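Local coordinates for GRAS family transcription factor containing protein, expressed (Oryza sativa Japonica Group, PDB 5HYZ) that probably acts as a transcription factor in plant development and abiotic stress resistance, and binds DNA in vitro, a role involving the GRAS domain, at residues D270-R275 with S345-S350; T82-D85 with Y89-F92; S264-L269 with R282-M287; G240-S245 with G289-R294; F358-L361 with R366-L369. One frame throughout, in Å; residues are numbered along the deposited sequence.

Contact 1: D270-R275 with S345-S350; sequences DVAMTR and SKYKYS
Val271 and Tyr347 illustrate how a branched aliphatic residue can spend one methyl group on an aromatic face. CG1 of Val271 is suspended above the ring, 3.7 Å from the Tyr347 centroid and 14° off the ring normal, a well-centred CH-pi contact. With CG1 opposite the backbone N (chi1 171°), this branch is the one aimed at the aromatic face, while CG2 turns to the backbone, lying 3.8 Å from Lys346 O.

Apolar contacts extend the patch on two flanks. Ala272 arrives at the edge of the ring, near its plane, with CB 4.2 Å from Tyr347 CE1. Lys346 runs alongside Val271 in the opposite sense, its CB, CG, CD and CE all brushing the same methyl; the tightest pair, Lys346 CG to Val271 CG1 at 3.4 Å, is closer than ordinary carbon packing, so the methyl is pressed by the lysine chain on a second side, roughly at right angles to the ring.

These contacts fasten the C-terminal end of helix 251-272 to the loop that enters strand 349-354, and so join the predicted PFYRE and SAW regions of the GRAS domain at its surface. Trp363 of strand 358-363 also touches Val271, and Tyr343 stacks edge-to-face with Tyr347.

The polar groups do not bond across the contact. Arg275 grips Asp270 side-on from the syn side: NE meets OD1 at 2.8 Å, and NH2 meets OD2 at 3.2 Å along an almost straight line (176°). Arg280 forms a second salt bridge to that OD1. Lys348 NZ reaches back to Ser345 O, 2.8 Å away.

Contact 2: T82-D85 with Y89-F92; sequences TLND and YSKF
Ser90 lays its hydroxyl on the side-chain amide of Asn84, a reminder that two polar groups can touch without pairing. OG stands almost directly above Asn84 CG, at 3.0 Å, approaching over the face of the amide. From there OD1 of Asn84 is 3.1 Å from Ser90 OG, yet the angles are too poor for a hydrogen bond, and the same holds for ND2. The approach of an oxygen to a carbonyl carbon from above could be mildly attractive. Ser90 OG takes up this place by standing between its own backbone N and carbonyl carbon (chi1 66°).

The pair lies at a tight corner between two consecutive helices, 74-86 and 89-104, at the start of the predicted VHIID region. Ser90 belongs to the first turn of the second helix, where backbone N-H groups lack carbonyl partners from a preceding turn. A water meets one of them: it accepts from Lys91 N at 3.0 Å and gives a weak bond to Asn84 O at 3.5 Å, thus spanning the corner.

Tyr89 contributes the apolar part. Its ring presents an edge to Leu83, with CD1 of the leucine near the ring plane and 4.3 Å from Tyr89 CD2, a loose touch. The phenol end is held by another helix, through a hydrogen bond between Tyr89 OH and Ser268 OG, while Leu361, Leu368 and Leu369 of the C-terminal strands pack round the tyrosine. The lysine that follows Ser90 extends to the dimer partner, where Lys91 of the second subunit brings a like charge close.

Contact 3: S264-L269 with R282-M287; sequences SLFESL and RVERWM
Leu269 and Phe266 pack on Glu284 in a buried contact between two antiparallel helices, 251-272 and 278-296, which follow each other in the chain as a helical hairpin of the predicted PFYRE region. The short helical pieces run at 153° to each other with their axes 11.5 Å apart, a spacing wide enough for side chains to fill the interface.

Leu269 reaches across with CD1, which meets two residues of the opposing helix, 3.8 Å from Val283 CG1 and 3.7 Å from Glu284 CG. Here the glutamate behaves as an aliphatic chain: extended beyond CG, it passes Leu269 in the opposite direction and crosses Phe266 at a slant, so that CG comes 3.9 Å from Phe266 CE2. Its carboxylate ends nearly parallel to the phenyl ring, the two planes differing by 4°.

A carboxylate buried at a helix interface needs partners, and Glu284 has charged ones: Arg280 makes a salt bridge to OE2 and Arg42 one to OE1, which would be expected to favour the ionised form. Helix 39-57, which supplies Arg42, also covers Phe266 through Leu43 and Tyr46. Leu83 of helix 74-86 packs on Leu269. One ordered water completes the link between the hairpin helices, donating to Phe266 O at 2.8 Å and to Glu284 OE2 at 2.6 Å.

Contact 4: G240-S245 with G289-R294; sequences GEYEVS and GERIQR
Tyr242 and Arg291 both place CG anti to the carbonyl carbon (chi1 -59° in the tyrosine, -71° in the arginine), and the extended arginine chain then spans the gap to the tyrosine. Straight from CG to NE, it carries the guanidinium outward from its helix, while the tyrosine ring reaches from the strand to meet it. The CA atoms of the two residues are 11.9 Å apart, and the long axes of the side chains cross at about a right angle.

Contact is confined to the ends. NH1 of Arg291 is 3.2 Å from Tyr242 OH and 3.6 Å from Tyr242 CZ, while NH2 lies 3.6 Å from the same hydroxyl. The ring and guanidinium planes are strongly inclined to one another, so this is no stack.

The pair bridges the end of strand 236-242, part of the Rossmann-type sheet, and helix 278-296, which probably belongs to the helical bundle. Tyr212, in the predicted LXXLL motif, stacks edge-to-face with Tyr242, and Tyr262 of helix 251-272 packs against Arg291.

The phenol oxygen acts as acceptor to NH1, but the N-H is bent well away from it (133°), which makes the hydrogen bond weak. The guanidinium charge may polarise the phenol O-H a little, though at this distance and angle the effect is likely to be slight.

Contact 5: F358-L361 with R366-L369; sequences FLSL and RPLL
Ser360 approaches the neighbouring strand through a side chain of just two heavy atoms, both of which meet the same pair, Pro367 CB and Leu369 O. CB lies 3.9 Å from Pro367 CB and 3.7 Å from Leu369 O. OG, turned opposite the backbone N (chi1 -175°), goes further: it comes to 3.2 Å from Pro367 CB, touching the proline ring, and to 3.2 Å from Leu369 O, where a hydrogen bond would be weak at best, since the same proton can turn to another acceptor. Its stronger partner is Thr370 OG1, just beyond the segment.

Next to this serine the backbones pair irregularly. Leu361 N donates to Leu369 O at 2.9 Å, but Leu361 O receives two donors, Leu368 N at 2.7 Å and Leu369 N at 3.2 Å. Leu361 and Leu369 direct their side chains to the same face of the sheet, which helix 89-104 covers. Leu368 lies on helix 251-272, through Tyr261 and Ser264.

Two residues opposite one on the partner strand define a classic beta bulge, here in the antiparallel hairpin of strands 358-363 and 366-374 in the predicted SAW region, at a corner where the chain changes direction.

Helices 251-272 and 278-296 link three of the five: contact 3 joins them, contact 1 uses the end of the first and contact 4 a later turn of the second. Along the chain contact 2 closes first, contact 3 is nested inside the loop closed by contact 4, the segments of contacts 1 and 4 alternate, and contact 5 comes last. Centres lie between about 11 Å (contacts 3 and 4) and about 20 Å (contacts 1 and 4). Contacts 1, 4 and 5 reach one mixed sheet, with a probable hydrogen bond from Glu243 N to Leu368 O (2.9 Å) tying contact 4 to contact 5. The predicted VHIID, PFYRE and SAW regions thus interlock within a single GRAS domain.

Contact 1: D270-R275 with S345-S350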
# COMPACT_ATOMS: atom_id res chain seq x y z
N ASP A 270 15.50 -5.07 7.90
CA ASP A 270 16.70 -4.26 7.68
C ASP A 270 16.63 -3.46 6.40
O ASP A 270 17.19 -2.36 6.30
CB ASP A 270 17.95 -5.14 7.60
CG ASP A 270 19.24 -4.33 7.68
OD1 ASP A 270 19.34 -3.50 8.59
OD2 ASP A 270 20.12 -4.53 6.82
N VAL A 271 16.02 -4.05 5.38
CA VAL A 271 15.96 -3.32 4.12
C VAL A 271 14.90 -2.22 4.22
O VAL A 271 14.97 -1.21 3.50
CB VAL A 271 15.69 -4.31 2.93
CG1 VAL A 271 15.41 -3.57 1.65
CG2 VAL A 271 16.89 -5.22 2.72
N ALA A 272 13.93 -2.39 5.12
CA ALA A 272 12.77 -1.49 5.18
C ALA A 272 12.92 -0.29 6.12
O ALA A 272 12.35 0.77 5.87
CB ALA A 272 11.50 -2.31 5.58
N MSE A 273 13.67 -0.45 7.21
CA MSE A 273 13.73 0.58 8.23
C MSE A 273 15.18 0.95 8.58
O MSE A 273 16.10 0.18 8.31
CB MSE A 273 12.99 0.12 9.48
CG MSE A 273 11.50 -0.15 9.24
SE MSE A 273 10.72 -1.10 10.78
CE MSE A 273 11.89 -2.60 10.69
N THR A 274 15.39 2.12 9.19
CA THR A 274 16.75 2.53 9.57
C THR A 274 17.27 1.69 10.74
O THR A 274 16.49 1.20 11.56
CB THR A 274 16.80 4.01 10.01
OG1 THR A 274 15.96 4.17 11.16
CG2 THR A 274 16.29 4.92 8.92
N ARG A 275 18.60 1.56 10.81
CA ARG A 275 19.31 0.91 11.93
C ARG A 275 19.01 1.52 13.31
O ARG A 275 19.14 0.84 14.32
CB ARG A 275 20.82 0.94 11.67
CG ARG A 275 21.31 0.08 10.52
CD ARG A 275 21.35 -1.38 10.94
NE ARG A 275 21.53 -2.28 9.80
CZ ARG A 275 22.69 -2.73 9.35
NH1 ARG A 275 23.82 -2.37 9.94
NH2 ARG A 275 22.73 -3.55 8.30
N SER A 345 14.63 -3.10 -6.09
CA SER A 345 15.54 -4.23 -6.23
C SER A 345 16.19 -4.67 -4.92
O SER A 345 16.62 -5.84 -4.81
CB SER A 345 16.64 -3.89 -7.28
OG SER A 345 17.66 -3.04 -6.73
N LYS A 346 16.31 -3.79 -3.93
CA LYS A 346 16.96 -4.23 -2.69
C LYS A 346 16.07 -5.18 -1.88
O LYS A 346 16.57 -5.91 -1.01
CB LYS A 346 17.38 -3.04 -1.83
CG LYS A 346 16.26 -2.14 -1.36
CD LYS A 346 16.84 -0.84 -0.75
CE LYS A 346 15.84 -0.07 0.11
NZ LYS A 346 14.82 0.66 -0.71
N TYR A 347 14.78 -5.20 -2.17
CA TYR A 347 13.89 -6.17 -1.49
C TYR A 347 13.99 -7.53 -2.15
O TYR A 347 14.27 -7.62 -3.34
CB TYR A 347 12.45 -5.66 -1.51
CG TYR A 347 12.23 -4.45 -0.64
CD1 TYR A 347 11.97 -4.59 0.71
CD2 TYR A 347 12.28 -3.16 -1.17
CE1 TYR A 347 11.74 -3.47 1.51
CE2 TYR A 347 12.07 -2.03 -0.37
CZ TYR A 347 11.79 -2.21 0.96
OH TYR A 347 11.54 -1.14 1.78
N LYS A 348 13.79 -8.59 -1.39
CA LYS A 348 14.02 -9.93 -1.90
C LYS A 348 12.75 -10.77 -1.77
O LYS A 348 12.83 -11.96 -1.53
CB LYS A 348 15.16 -10.63 -1.13
CG LYS A 348 16.44 -9.76 -1.03
CD LYS A 348 16.90 -9.37 -2.40
CE LYS A 348 18.17 -8.50 -2.35
NZ LYS A 348 18.41 -7.66 -3.59
N TYR A 349 11.58 -10.14 -1.94
CA TYR A 349 10.33 -10.91 -1.90
C TYR A 349 10.04 -11.64 -3.16
O TYR A 349 10.30 -11.14 -4.27
CB TYR A 349 9.16 -9.97 -1.58
CG TYR A 349 9.24 -9.37 -0.21
CD1 TYR A 349 9.12 -10.18 0.96
CD2 TYR A 349 9.41 -8.01 -0.05
CE1 TYR A 349 9.16 -9.60 2.22
CE2 TYR A 349 9.46 -7.45 1.21
CZ TYR A 349 9.36 -8.27 2.35
OH TYR A 349 9.42 -7.66 3.59
N SER A 350 9.49 -12.84 -3.04
CA SER A 350 8.98 -13.57 -4.20
C SER A 350 7.89 -14.49 -3.76
O SER A 350 7.67 -14.63 -2.56
CB SER A 350 10.08 -14.41 -4.91
OG SER A 350 10.46 -15.52 -4.12

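Contact 2: T82-D85 with Y89-F92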
# COMPACT_ATOMS: atom_id res chain seq x y z
N THR A 82 3.58 -1.38 12.88
CA THR A 82 4.90 -1.16 12.33
C THR A 82 5.27 -2.21 11.24
O THR A 82 5.72 -1.85 10.13
CB THR A 82 5.96 -1.20 13.45
OG1 THR A 82 5.79 -0.04 14.26
CG2 THR A 82 7.32 -1.15 12.89
N LEU A 83 5.09 -3.49 11.60
CA LEU A 83 5.49 -4.59 10.72
C LEU A 83 4.73 -4.44 9.43
O LEU A 83 5.30 -4.57 8.36
CB LEU A 83 5.23 -5.95 11.37
CG LEU A 83 5.67 -7.24 10.67
CD1 LEU A 83 7.17 -7.21 10.31
CD2 LEU A 83 5.34 -8.45 11.50
N ASN A 84 3.43 -4.14 9.52
CA ASN A 84 2.62 -4.10 8.31
C ASN A 84 2.77 -2.83 7.49
O ASN A 84 2.47 -2.82 6.28
CB ASN A 84 1.17 -4.34 8.66
CG ASN A 84 0.95 -5.69 9.37
OD1 ASN A 84 1.68 -6.68 9.15
ND2 ASN A 84 -0.04 -5.73 10.25
N ASP A 85 3.27 -1.77 8.10
CA ASP A 85 3.71 -0.64 7.30
C ASP A 85 5.08 -0.92 6.60
O ASP A 85 5.35 -0.43 5.52
CB ASP A 85 3.79 0.62 8.17
CG ASP A 85 4.14 1.84 7.36
OD1 ASP A 85 3.24 2.41 6.71
OD2 ASP A 85 5.33 2.22 7.34
N TYR A 89 3.65 -8.68 4.44
CA TYR A 89 3.11 -9.93 4.99
C TYR A 89 1.60 -9.94 5.20
O TYR A 89 0.91 -10.82 4.64
CB TYR A 89 3.82 -10.27 6.33
CG TYR A 89 5.35 -10.39 6.17
CD1 TYR A 89 5.90 -11.32 5.31
CD2 TYR A 89 6.21 -9.56 6.88
CE1 TYR A 89 7.29 -11.41 5.13
CE2 TYR A 89 7.61 -9.66 6.72
CZ TYR A 89 8.13 -10.57 5.85
OH TYR A 89 9.51 -10.70 5.68
N SER A 90 1.05 -8.98 5.95
CA SER A 90 -0.37 -9.05 6.23
C SER A 90 -1.19 -8.75 4.98
O SER A 90 -2.24 -9.35 4.77
CB SER A 90 -0.77 -8.10 7.41
OG SER A 90 -0.59 -6.74 7.03
N LYS A 91 -0.73 -7.85 4.12
CA LYS A 91 -1.50 -7.55 2.96
C LYS A 91 -1.54 -8.77 2.03
O LYS A 91 -2.58 -9.09 1.44
CB LYS A 91 -0.93 -6.30 2.22
CG LYS A 91 -1.88 -5.78 1.13
CD LYS A 91 -1.72 -4.28 0.82
CE LYS A 91 -2.82 -3.76 -0.13
NZ LYS A 91 -2.31 -2.87 -1.26
N PHE A 92 -0.38 -9.42 1.87
CA PHE A 92 -0.32 -10.64 1.07
C PHE A 92 -1.34 -11.66 1.55
O PHE A 92 -2.13 -12.26 0.82
CB PHE A 92 1.05 -11.26 1.19
CG PHE A 92 1.10 -12.69 0.68
CD1 PHE A 92 1.04 -12.96 -0.69
CD2 PHE A 92 1.20 -13.74 1.57
CE1 PHE A 92 1.05 -14.27 -1.15
CE2 PHE A 92 1.20 -15.08 1.10
CZ PHE A 92 1.13 -15.32 -0.24
O HOH W 1 1.26 -5.76 4.89

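Contact 3: S264-L269 with R282-M287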
# COMPACT_ATOMS: atom_id res chain seq x y z
N SER A 264 15.53 -14.61 8.02
CA SER A 264 14.81 -13.96 6.90
C SER A 264 13.95 -12.77 7.36
O SER A 264 14.02 -11.69 6.74
CB SER A 264 13.93 -14.98 6.14
OG SER A 264 14.73 -16.08 5.78
N LEU A 265 13.15 -12.95 8.43
CA LEU A 265 12.36 -11.82 8.95
C LEU A 265 13.21 -10.58 9.32
O LEU A 265 12.88 -9.41 8.99
CB LEU A 265 11.54 -12.20 10.19
CG LEU A 265 10.33 -13.08 9.92
CD1 LEU A 265 9.73 -13.54 11.23
CD2 LEU A 265 9.31 -12.28 9.08
N PHE A 266 14.30 -10.84 10.05
CA PHE A 266 15.19 -9.74 10.48
C PHE A 266 15.79 -9.02 9.28
O PHE A 266 15.88 -7.78 9.30
CB PHE A 266 16.32 -10.26 11.41
CG PHE A 266 15.89 -10.34 12.87
CD1 PHE A 266 14.85 -11.18 13.26
CD2 PHE A 266 16.53 -9.58 13.85
CE1 PHE A 266 14.45 -11.25 14.59
CE2 PHE A 266 16.15 -9.65 15.17
CZ PHE A 266 15.12 -10.48 15.56
N GLU A 267 16.22 -9.78 8.27
CA GLU A 267 16.75 -9.18 7.05
C GLU A 267 15.70 -8.31 6.32
O GLU A 267 16.01 -7.19 5.84
CB GLU A 267 17.29 -10.23 6.12
CG GLU A 267 18.60 -10.84 6.55
CD GLU A 267 19.05 -11.98 5.64
OE1 GLU A 267 18.53 -12.04 4.49
OE2 GLU A 267 19.91 -12.82 6.07
N SER A 268 14.47 -8.79 6.24
CA SER A 268 13.42 -7.97 5.59
C SER A 268 13.12 -6.68 6.38
O SER A 268 12.77 -5.65 5.81
CB SER A 268 12.16 -8.81 5.39
OG SER A 268 11.46 -9.00 6.59
N LEU A 269 13.29 -6.70 7.70
CA LEU A 269 13.16 -5.44 8.44
C LEU A 269 14.31 -4.50 8.11
O LEU A 269 14.13 -3.28 8.09
CB LEU A 269 13.13 -5.68 9.96
CG LEU A 269 11.88 -6.29 10.58
CD1 LEU A 269 11.89 -6.11 12.10
CD2 LEU A 269 10.64 -5.69 9.97
N ARG A 282 11.32 -2.25 18.74
CA ARG A 282 10.15 -2.73 19.42
C ARG A 282 9.70 -4.04 18.75
O ARG A 282 9.38 -5.00 19.43
CB ARG A 282 9.00 -1.70 19.39
CG ARG A 282 7.80 -2.13 20.24
CD ARG A 282 6.67 -1.08 20.26
NE ARG A 282 7.20 0.21 20.69
CZ ARG A 282 7.47 1.23 19.87
NH1 ARG A 282 7.25 1.11 18.57
NH2 ARG A 282 7.96 2.37 20.35
N VAL A 283 9.67 -4.06 17.43
CA VAL A 283 9.23 -5.28 16.76
C VAL A 283 10.19 -6.44 17.06
O VAL A 283 9.76 -7.54 17.45
CB VAL A 283 9.16 -5.07 15.23
CG1 VAL A 283 8.92 -6.43 14.51
CG2 VAL A 283 8.04 -4.08 14.92
N GLU A 284 11.47 -6.18 16.88
CA GLU A 284 12.50 -7.19 17.10
C GLU A 284 12.50 -7.76 18.53
O GLU A 284 12.66 -8.96 18.74
CB GLU A 284 13.86 -6.61 16.71
CG GLU A 284 14.00 -6.43 15.16
CD GLU A 284 15.16 -5.56 14.77
OE1 GLU A 284 15.67 -4.86 15.67
OE2 GLU A 284 15.56 -5.56 13.59
N ARG A 285 12.25 -6.92 19.52
CA ARG A 285 12.28 -7.37 20.91
C ARG A 285 10.97 -7.92 21.44
O ARG A 285 10.93 -9.03 21.99
CB ARG A 285 12.75 -6.20 21.79
CG ARG A 285 12.66 -6.50 23.25
CD ARG A 285 13.12 -5.33 24.07
NE ARG A 285 13.13 -5.70 25.49
CZ ARG A 285 13.46 -4.87 26.49
NH1 ARG A 285 13.81 -3.62 26.23
NH2 ARG A 285 13.44 -5.30 27.75
N TRP A 286 9.87 -7.18 21.26
CA TRP A 286 8.60 -7.50 21.87
C TRP A 286 7.76 -8.42 21.05
O TRP A 286 6.87 -9.08 21.58
CB TRP A 286 7.82 -6.20 22.17
CG TRP A 286 8.52 -5.46 23.23
CD1 TRP A 286 9.19 -4.26 23.13
CD2 TRP A 286 8.73 -5.93 24.57
NE1 TRP A 286 9.75 -3.93 24.34
CE2 TRP A 286 9.49 -4.94 25.24
CE3 TRP A 286 8.33 -7.08 25.27
CZ2 TRP A 286 9.86 -5.08 26.59
CZ3 TRP A 286 8.70 -7.21 26.61
CH2 TRP A 286 9.46 -6.21 27.26
N MSE A 287 8.01 -8.50 19.75
CA MSE A 287 7.25 -9.46 18.97
C MSE A 287 8.16 -10.65 18.65
O MSE A 287 7.92 -11.74 19.18
CB MSE A 287 6.68 -8.83 17.70
CG MSE A 287 5.81 -9.81 16.93
SE MSE A 287 5.01 -8.88 15.36
CE MSE A 287 3.22 -8.48 16.15
O HOH W 2 16.92 -6.74 11.73

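Contact 4: G240-S245 with G289-R294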
# COMPACT_ATOMS: atom_id res chain seq x y z
N GLY A 240 -3.94 -18.79 6.96
CA GLY A 240 -2.68 -18.11 6.71
C GLY A 240 -1.76 -18.35 7.89
O GLY A 240 -2.13 -18.06 9.02
N GLU A 241 -0.54 -18.85 7.67
CA GLU A 241 0.26 -19.32 8.79
C GLU A 241 1.73 -19.01 8.55
O GLU A 241 2.16 -18.89 7.41
CB GLU A 241 0.04 -20.82 9.02
CG GLU A 241 -1.08 -21.19 10.03
CD GLU A 241 -0.85 -20.54 11.40
OE1 GLU A 241 0.33 -20.32 11.73
OE2 GLU A 241 -1.81 -20.19 12.11
N TYR A 242 2.48 -18.88 9.63
CA TYR A 242 3.95 -18.75 9.55
C TYR A 242 4.56 -20.07 9.08
O TYR A 242 4.20 -21.15 9.58
CB TYR A 242 4.51 -18.38 10.92
CG TYR A 242 3.95 -17.07 11.47
CD1 TYR A 242 4.28 -15.86 10.89
CD2 TYR A 242 3.08 -17.07 12.57
CE1 TYR A 242 3.79 -14.63 11.39
CE2 TYR A 242 2.58 -15.85 13.09
CZ TYR A 242 2.96 -14.65 12.50
OH TYR A 242 2.46 -13.47 13.01
N GLU A 243 5.51 -19.99 8.17
CA GLU A 243 6.00 -21.21 7.55
C GLU A 243 7.25 -21.66 8.27
O GLU A 243 8.36 -21.42 7.78
CB GLU A 243 6.28 -20.94 6.05
CG GLU A 243 6.70 -22.15 5.23
CD GLU A 243 5.67 -23.24 5.27
OE1 GLU A 243 4.46 -22.95 5.05
OE2 GLU A 243 6.06 -24.40 5.50
N VAL A 244 7.08 -22.29 9.44
CA VAL A 244 8.30 -22.70 10.19
C VAL A 244 7.87 -23.84 11.11
O VAL A 244 6.78 -23.78 11.66
CB VAL A 244 8.95 -21.51 10.97
CG1 VAL A 244 7.98 -20.94 12.00
CG2 VAL A 244 10.29 -21.98 11.62
N SER A 245 8.70 -24.90 11.18
CA SER A 245 8.31 -26.09 11.92
C SER A 245 8.82 -26.00 13.37
O SER A 245 9.97 -26.32 13.66
CB SER A 245 8.89 -27.36 11.22
OG SER A 245 8.41 -28.52 11.91
N GLY A 289 11.44 -11.27 19.47
CA GLY A 289 12.24 -11.76 20.61
C GLY A 289 11.46 -12.60 21.59
O GLY A 289 11.94 -13.65 22.08
N GLU A 290 10.24 -12.19 21.89
CA GLU A 290 9.38 -13.00 22.75
C GLU A 290 9.03 -14.36 22.11
O GLU A 290 9.00 -15.38 22.78
CB GLU A 290 8.08 -12.26 23.07
CG GLU A 290 8.34 -11.06 23.97
CD GLU A 290 8.79 -11.52 25.35
OE1 GLU A 290 7.93 -12.04 26.08
OE2 GLU A 290 10.01 -11.45 25.64
N ARG A 291 8.75 -14.36 20.80
CA ARG A 291 8.46 -15.63 20.12
C ARG A 291 9.65 -16.56 20.15
O ARG A 291 9.52 -17.79 20.35
CB ARG A 291 8.04 -15.36 18.67
CG ARG A 291 6.63 -14.72 18.64
CD ARG A 291 6.29 -14.16 17.26
NE ARG A 291 4.98 -13.49 17.31
CZ ARG A 291 4.34 -13.00 16.26
NH1 ARG A 291 4.89 -13.09 15.05
NH2 ARG A 291 3.16 -12.41 16.42
N ILE A 292 10.82 -15.98 19.96
CA ILE A 292 12.08 -16.75 20.03
C ILE A 292 12.22 -17.36 21.44
O ILE A 292 12.54 -18.53 21.59
CB ILE A 292 13.26 -15.83 19.66
CG1 ILE A 292 13.22 -15.52 18.14
CG2 ILE A 292 14.63 -16.47 19.95
CD1 ILE A 292 14.05 -14.27 17.77
N GLN A 293 11.98 -16.55 22.49
CA GLN A 293 11.99 -17.09 23.85
C GLN A 293 11.06 -18.29 24.00
O GLN A 293 11.39 -19.29 24.67
CB GLN A 293 11.58 -15.99 24.86
CG GLN A 293 12.59 -14.87 24.98
CD GLN A 293 13.77 -15.26 25.84
OE1 GLN A 293 13.67 -16.22 26.62
NE2 GLN A 293 14.89 -14.54 25.71
N ARG A 294 9.89 -18.22 23.39
CA ARG A 294 8.94 -19.30 23.55
C ARG A 294 9.41 -20.55 22.82
O ARG A 294 9.21 -21.66 23.32
CB ARG A 294 7.55 -18.86 23.10
CG ARG A 294 7.12 -17.64 23.87
CD ARG A 294 5.65 -17.40 23.88
NE ARG A 294 5.38 -16.16 24.61
CZ ARG A 294 5.23 -14.97 24.04
NH1 ARG A 294 5.30 -14.83 22.71
NH2 ARG A 294 5.00 -13.90 24.81

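Contact 5: F358-L361 with R366-L369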
# COMPACT_ATOMS: atom_id res chain seq x y z
N PHE A 358 -0.64 -24.66 -1.58
CA PHE A 358 -0.23 -23.49 -0.78
C PHE A 358 0.43 -22.41 -1.62
O PHE A 358 1.19 -22.75 -2.53
CB PHE A 358 0.80 -23.87 0.29
CG PHE A 358 0.27 -24.84 1.30
CD1 PHE A 358 -0.40 -24.38 2.44
CD2 PHE A 358 0.49 -26.24 1.16
CE1 PHE A 358 -0.85 -25.30 3.42
CE2 PHE A 358 0.02 -27.16 2.15
CZ PHE A 358 -0.65 -26.71 3.24
N LEU A 359 0.26 -21.14 -1.27
CA LEU A 359 1.03 -20.06 -1.93
C LEU A 359 1.76 -19.36 -0.84
O LEU A 359 1.14 -18.98 0.14
CB LEU A 359 0.13 -19.09 -2.69
CG LEU A 359 0.91 -17.97 -3.42
CD1 LEU A 359 1.78 -18.55 -4.53
CD2 LEU A 359 -0.10 -17.04 -4.02
N SER A 360 3.06 -19.16 -0.95
CA SER A 360 3.79 -18.57 0.16
C SER A 360 4.57 -17.35 -0.29
O SER A 360 5.15 -17.33 -1.41
CB SER A 360 4.73 -19.64 0.77
OG SER A 360 5.37 -19.16 1.92
N LEU A 361 4.64 -16.36 0.59
CA LEU A 361 5.46 -15.19 0.37
C LEU A 361 6.80 -15.52 1.00
O LEU A 361 6.87 -15.94 2.16
CB LEU A 361 4.84 -13.95 1.00
CG LEU A 361 5.66 -12.69 1.10
CD1 LEU A 361 5.95 -12.24 -0.36
CD2 LEU A 361 4.92 -11.59 1.88
N ARG A 366 13.08 -18.23 0.55
CA ARG A 366 12.67 -18.97 1.74
C ARG A 366 11.23 -18.57 2.11
O ARG A 366 11.01 -17.44 2.46
CB ARG A 366 13.65 -18.67 2.88
CG ARG A 366 13.21 -18.72 4.40
CD ARG A 366 12.33 -19.88 4.76
NE ARG A 366 12.29 -20.26 6.17
CZ ARG A 366 11.34 -21.08 6.63
NH1 ARG A 366 10.40 -21.50 5.77
NH2 ARG A 366 11.30 -21.48 7.90
N PRO A 367 10.30 -19.51 2.03
CA PRO A 367 8.87 -19.25 2.31
C PRO A 367 8.73 -18.75 3.74
O PRO A 367 9.31 -19.38 4.63
CB PRO A 367 8.22 -20.64 2.14
CG PRO A 367 9.16 -21.42 1.32
CD PRO A 367 10.53 -20.87 1.52
N LEU A 368 7.96 -17.68 3.97
CA LEU A 368 7.79 -17.16 5.32
C LEU A 368 6.35 -17.17 5.77
O LEU A 368 6.07 -17.43 6.96
CB LEU A 368 8.30 -15.73 5.43
CG LEU A 368 9.80 -15.54 5.25
CD1 LEU A 368 10.16 -14.09 5.47
CD2 LEU A 368 10.63 -16.48 6.20
N LEU A 369 5.45 -16.85 4.85
CA LEU A 369 3.99 -16.70 5.26
C LEU A 369 3.19 -17.41 4.19
O LEU A 369 3.27 -17.06 3.01
CB LEU A 369 3.56 -15.23 5.33
CG LEU A 369 2.32 -15.00 6.22
CD1 LEU A 369 2.13 -13.51 6.36
CD2 LEU A 369 1.09 -15.55 5.61